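HpcE (Thermus thermophilus, PDB 1WZO) probably isomerises 2-hydroxyhepta-2,4-diene-1,7-dioate, an intermediate of homoprotocatechuate breakdown, as a member of the fumarylacetoacetate hydrolase family. Local coordinates at residues 43-54 with 184-196. Residues are numbered along the deposited sequence; the frame is centred on the assembly and turned at random.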
loop_
_atom_site.group_PDB
_atom_site.type_symbol
_atom_site.label_atom_id
_atom_site.label_comp_id
_atom_site.label_asym_id
_atom_site.label_seq_id
_atom_site.Cartn_x
_atom_site.Cartn_y
_atom_site.Cartn_z
ATOM N N PRO B 43 6.639 2.994 -8.409
ATOM C CA PRO B 43 7.698 3.821 -7.827
ATOM C C PRO B 43 7.369 4.375 -6.448
ATOM O O PRO B 43 6.205 4.638 -6.129
ATOM C CB PRO B 43 7.865 4.949 -8.849
ATOM C CG PRO B 43 7.362 4.365 -10.127
ATOM C CD PRO B 43 6.166 3.570 -9.680
ATOM N N GLY B 44 8.406 4.523 -5.629
ATOM C CA GLY B 44 8.248 5.118 -4.321
ATOM C C GLY B 44 8.487 6.582 -4.654
ATOM O O GLY B 44 7.823 7.118 -5.542
ATOM N N LYS B 45 9.440 7.227 -3.991
ATOM C CA LYS B 45 9.728 8.621 -4.287
ATOM C C LYS B 45 10.690 8.725 -5.463
ATOM O O LYS B 45 11.552 7.862 -5.660
ATOM C CB LYS B 45 10.304 9.338 -3.062
ATOM C CG LYS B 45 11.465 8.631 -2.378
ATOM C CD LYS B 45 11.955 9.460 -1.182
ATOM C CE LYS B 45 13.066 8.748 -0.397
ATOM N NZ LYS B 45 12.592 7.475 0.225
ATOM N N ILE B 46 10.536 9.801 -6.227
ATOM C CA ILE B 46 11.333 10.053 -7.415
ATOM C C ILE B 46 12.083 11.370 -7.322
ATOM O O ILE B 46 11.469 12.429 -7.145
ATOM C CB ILE B 46 10.418 10.123 -8.659
ATOM C CG1 ILE B 46 9.525 8.878 -8.724
ATOM C CG2 ILE B 46 11.265 10.256 -9.930
ATOM C CD1 ILE B 46 8.334 9.023 -9.680
ATOM N N LEU B 47 13.407 11.309 -7.450
ATOM C CA LEU B 47 14.236 12.509 -7.429
ATOM C C LEU B 47 14.973 12.636 -8.750
ATOM O O LEU B 47 15.413 11.638 -9.316
ATOM C CB LEU B 47 15.278 12.456 -6.311
ATOM C CG LEU B 47 14.793 12.483 -4.863
ATOM C CD1 LEU B 47 14.435 11.072 -4.429
ATOM C CD2 LEU B 47 15.893 13.037 -3.961
ATOM N N GLY B 48 15.111 13.865 -9.231
ATOM C CA GLY B 48 15.825 14.098 -10.474
ATOM C C GLY B 48 16.984 15.032 -10.184
ATOM O O GLY B 48 17.067 15.605 -9.090
ATOM N N VAL B 49 17.892 15.183 -11.145
ATOM C CA VAL B 49 19.035 16.071 -10.970
ATOM C C VAL B 49 19.053 17.008 -12.160
ATOM O O VAL B 49 18.977 16.566 -13.302
ATOM C CB VAL B 49 20.363 15.286 -10.927
ATOM C CG1 VAL B 49 21.509 16.203 -10.517
ATOM C CG2 VAL B 49 20.243 14.131 -9.961
ATOM N N ALA B 50 19.134 18.305 -11.895
ATOM C CA ALA B 50 19.155 19.283 -12.970
ATOM C C ALA B 50 20.604 19.573 -13.341
ATOM O O ALA B 50 21.510 19.366 -12.534
ATOM C CB ALA B 50 18.460 20.568 -12.526
ATOM N N LEU B 51 20.813 20.044 -14.564
ATOM C CA LEU B 51 22.150 20.386 -15.041
ATOM C C LEU B 51 23.190 19.319 -14.719
ATOM O O LEU B 51 24.198 19.609 -14.066
ATOM C CB LEU B 51 22.599 21.717 -14.427
ATOM C CG LEU B 51 21.672 22.933 -14.560
ATOM C CD1 LEU B 51 22.364 24.154 -13.957
ATOM C CD2 LEU B 51 21.325 23.183 -16.027
ATOM N N ASN B 52 22.952 18.089 -15.170
ATOM C CA ASN B 52 23.896 17.009 -14.914
ATOM C C ASN B 52 24.649 16.556 -16.167
ATOM O O ASN B 52 25.287 15.506 -16.163
ATOM C CB ASN B 52 23.188 15.807 -14.282
ATOM C CG ASN B 52 24.163 14.833 -13.655
ATOM O OD1 ASN B 52 25.111 15.245 -12.994
ATOM N ND2 ASN B 52 23.928 13.537 -13.845
ATOM N N TYR B 53 24.564 17.338 -17.236
ATOM C CA TYR B 53 25.277 17.006 -18.469
ATOM C C TYR B 53 25.998 18.217 -19.036
ATOM O O TYR B 53 25.584 19.355 -18.825
ATOM C CB TYR B 53 24.330 16.457 -19.539
ATOM C CG TYR B 53 23.994 14.994 -19.382
ATOM C CD1 TYR B 53 22.972 14.580 -18.529
ATOM C CD2 TYR B 53 24.704 14.017 -20.089
ATOM C CE1 TYR B 53 22.661 13.231 -18.383
ATOM C CE2 TYR B 53 24.403 12.663 -19.947
ATOM C CZ TYR B 53 23.379 12.276 -19.093
ATOM O OH TYR B 53 23.078 10.939 -18.944
ATOM N N ALA B 54 27.082 17.951 -19.761
ATOM C CA ALA B 54 27.881 18.994 -20.391
ATOM C C ALA B 54 27.035 19.777 -21.393
ATOM O O ALA B 54 26.756 20.959 -21.196
ATOM C CB ALA B 54 29.077 18.368 -21.098
ATOM N N HIS B 184 24.966 10.495 -24.530
ATOM C CA HIS B 184 25.613 9.332 -23.943
ATOM C C HIS B 184 25.796 9.532 -22.442
ATOM O O HIS B 184 26.241 10.590 -21.998
ATOM C CB HIS B 184 26.958 9.089 -24.635
ATOM C CG HIS B 184 27.478 7.698 -24.458
ATOM N ND1 HIS B 184 28.275 7.330 -23.395
ATOM C CD2 HIS B 184 27.260 6.571 -25.174
ATOM C CE1 HIS B 184 28.523 6.034 -23.464
ATOM N NE2 HIS B 184 27.918 5.550 -24.533
ATOM N N THR B 185 25.464 8.509 -21.664
ATOM C CA THR B 185 25.554 8.604 -20.211
ATOM C C THR B 185 26.954 8.776 -19.643
ATOM O O THR B 185 27.110 9.036 -18.449
ATOM C CB THR B 185 24.883 7.393 -19.523
ATOM O OG1 THR B 185 25.600 6.192 -19.829
ATOM C CG2 THR B 185 23.439 7.253 -19.997
ATOM N N SER B 186 27.973 8.646 -20.485
ATOM C CA SER B 186 29.342 8.807 -20.015
ATOM C C SER B 186 29.627 10.279 -19.757
ATOM O O SER B 186 30.611 10.623 -19.105
ATOM C CB SER B 186 30.334 8.264 -21.051
ATOM O OG SER B 186 30.146 8.896 -22.301
ATOM N N ARG B 187 28.757 11.142 -20.267
ATOM C CA ARG B 187 28.918 12.583 -20.108
ATOM C C ARG B 187 28.242 13.137 -18.851
ATOM O O ARG B 187 28.177 14.349 -18.652
ATOM C CB ARG B 187 28.397 13.291 -21.357
ATOM C CG ARG B 187 29.141 12.862 -22.616
ATOM C CD ARG B 187 28.393 13.227 -23.880
ATOM N NE ARG B 187 29.025 12.629 -25.053
ATOM C CZ ARG B 187 28.485 12.602 -26.268
ATOM N NH1 ARG B 187 27.292 13.144 -26.482
ATOM N NH2 ARG B 187 29.140 12.031 -27.270
ATOM N N MET B 188 27.742 12.243 -18.007
ATOM C CA MET B 188 27.111 12.645 -16.748
ATOM C C MET B 188 28.153 13.363 -15.896
ATOM O O MET B 188 29.280 12.883 -15.764
ATOM C CB MET B 188 26.628 11.415 -15.980
ATOM C CG MET B 188 25.149 11.166 -16.033
ATOM S SD MET B 188 24.713 9.846 -14.896
ATOM C CE MET B 188 23.745 8.799 -15.965
ATOM N N LEU B 189 27.789 14.503 -15.314
ATOM C CA LEU B 189 28.732 15.235 -14.475
ATOM C C LEU B 189 28.914 14.471 -13.173
ATOM O O LEU B 189 30.039 14.279 -12.702
ATOM C CB LEU B 189 28.226 16.653 -14.220
ATOM C CG LEU B 189 28.138 17.502 -15.495
ATOM C CD1 LEU B 189 27.639 18.897 -15.140
ATOM C CD2 LEU B 189 29.512 17.581 -16.172
ATOM N N TYR B 190 27.796 14.045 -12.595
ATOM C CA TYR B 190 27.802 13.243 -11.379
ATOM C C TYR B 190 27.280 11.880 -11.812
ATOM O O TYR B 190 26.209 11.786 -12.411
ATOM C CB TYR B 190 26.859 13.811 -10.313
ATOM C CG TYR B 190 27.413 14.962 -9.502
ATOM C CD1 TYR B 190 27.182 16.284 -9.877
ATOM C CD2 TYR B 190 28.151 14.725 -8.344
ATOM C CE1 TYR B 190 27.674 17.345 -9.112
ATOM C CE2 TYR B 190 28.647 15.775 -7.574
ATOM C CZ TYR B 190 28.403 17.078 -7.966
ATOM O OH TYR B 190 28.884 18.114 -7.200
ATOM N N SER B 191 28.027 10.826 -11.512
ATOM C CA SER B 191 27.616 9.481 -11.894
ATOM C C SER B 191 26.458 8.990 -11.036
ATOM O O SER B 191 26.126 9.591 -10.010
ATOM C CB SER B 191 28.780 8.511 -11.736
ATOM O OG SER B 191 29.138 8.369 -10.372
ATOM N N VAL B 192 25.846 7.893 -11.466
ATOM C CA VAL B 192 24.754 7.295 -10.719
ATOM C C VAL B 192 25.264 6.998 -9.307
ATOM O O VAL B 192 24.602 7.310 -8.311
ATOM C CB VAL B 192 24.297 5.980 -11.375
ATOM C CG1 VAL B 192 23.289 5.281 -10.481
ATOM C CG2 VAL B 192 23.705 6.264 -12.753
ATOM N N ALA B 193 26.451 6.400 -9.223
ATOM C CA ALA B 193 27.043 6.070 -7.927
ATOM C C ALA B 193 27.240 7.312 -7.059
ATOM O O ALA B 193 26.931 7.296 -5.876
ATOM C CB ALA B 193 28.379 5.354 -8.124
ATOM N N GLU B 194 27.757 8.388 -7.641
ATOM C CA GLU B 194 27.969 9.611 -6.874
ATOM C C GLU B 194 26.650 10.238 -6.417
ATOM O O GLU B 194 26.562 10.778 -5.309
ATOM C CB GLU B 194 28.767 10.621 -7.696
ATOM C CG GLU B 194 30.210 10.191 -7.953
ATOM C CD GLU B 194 30.935 11.158 -8.856
ATOM O OE1 GLU B 194 30.422 11.419 -9.961
ATOM O OE2 GLU B 194 32.012 11.657 -8.461
ATOM N N LEU B 195 25.634 10.171 -7.272
ATOM C CA LEU B 195 24.321 10.723 -6.953
ATOM C C LEU B 195 23.657 9.956 -5.803
ATOM O O LEU B 195 23.104 10.562 -4.878
ATOM C CB LEU B 195 23.423 10.696 -8.200
ATOM C CG LEU B 195 23.808 11.669 -9.321
ATOM C CD1 LEU B 195 22.985 11.393 -10.566
ATOM C CD2 LEU B 195 23.585 13.107 -8.843
ATOM N N LEU B 196 23.712 8.629 -5.853
ATOM C CA LEU B 196 23.110 7.818 -4.796
ATOM C C LEU B 196 23.854 7.996 -3.472
ATOM O O LEU B 196 23.265 7.870 -2.394
ATOM C CB LEU B 196 23.096 6.335 -5.196
ATOM C CG LEU B 196 22.208 5.963 -6.389
ATOM C CD1 LEU B 196 22.453 4.506 -6.765
ATOM C CD2 LEU B 196 20.733 6.187 -6.045
#
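A side-chain amide reading both backbone groups of one residue joins the loop after strand 46-50 to the turn before helix 192-200: Asn-52 grips Tyr-190. Asn-52 OD1 accepts from Tyr-190 N at 3.0 Å, the donor tilted from the carbonyl plane. Asn-52 ND2 gives a straighter bond, 165° at the hydrogen, to a lone pair of Tyr-190 O at 3.2 Å. Having CG anti to its own backbone N (chi1 -164°) carries the amide across to the backbone of Tyr-190, and the paired bonds fix its rotation; ND2 also bonds Thr-213 O. The main chain adds a third link, Leu-189 N to Asn-52 O at 2.8 Å.

On one flank, Met-188 CA stands over one face of the Tyr-53 ring, offset toward its rim, and Met-188 CG lies 3.7 Å from Tyr-53 CZ; the ring edge meets His-184 O, 3.4 Å from Tyr-53 CE2. On the other, Val-49 CG2 meets Leu-195 CD2 at 3.7 Å, tying the strand to the first turn of the helix. That turn begins with a capping box, in which Ser-191 OG accepts from Glu-194 N and Glu-194 OE1 from Ser-191 N. The Asn-52 amide thus pairs with the N-H and C=O of a single residue, linking loop to capping-box helix start in the fumarylacetoacetate hydrolase (FAH) fold.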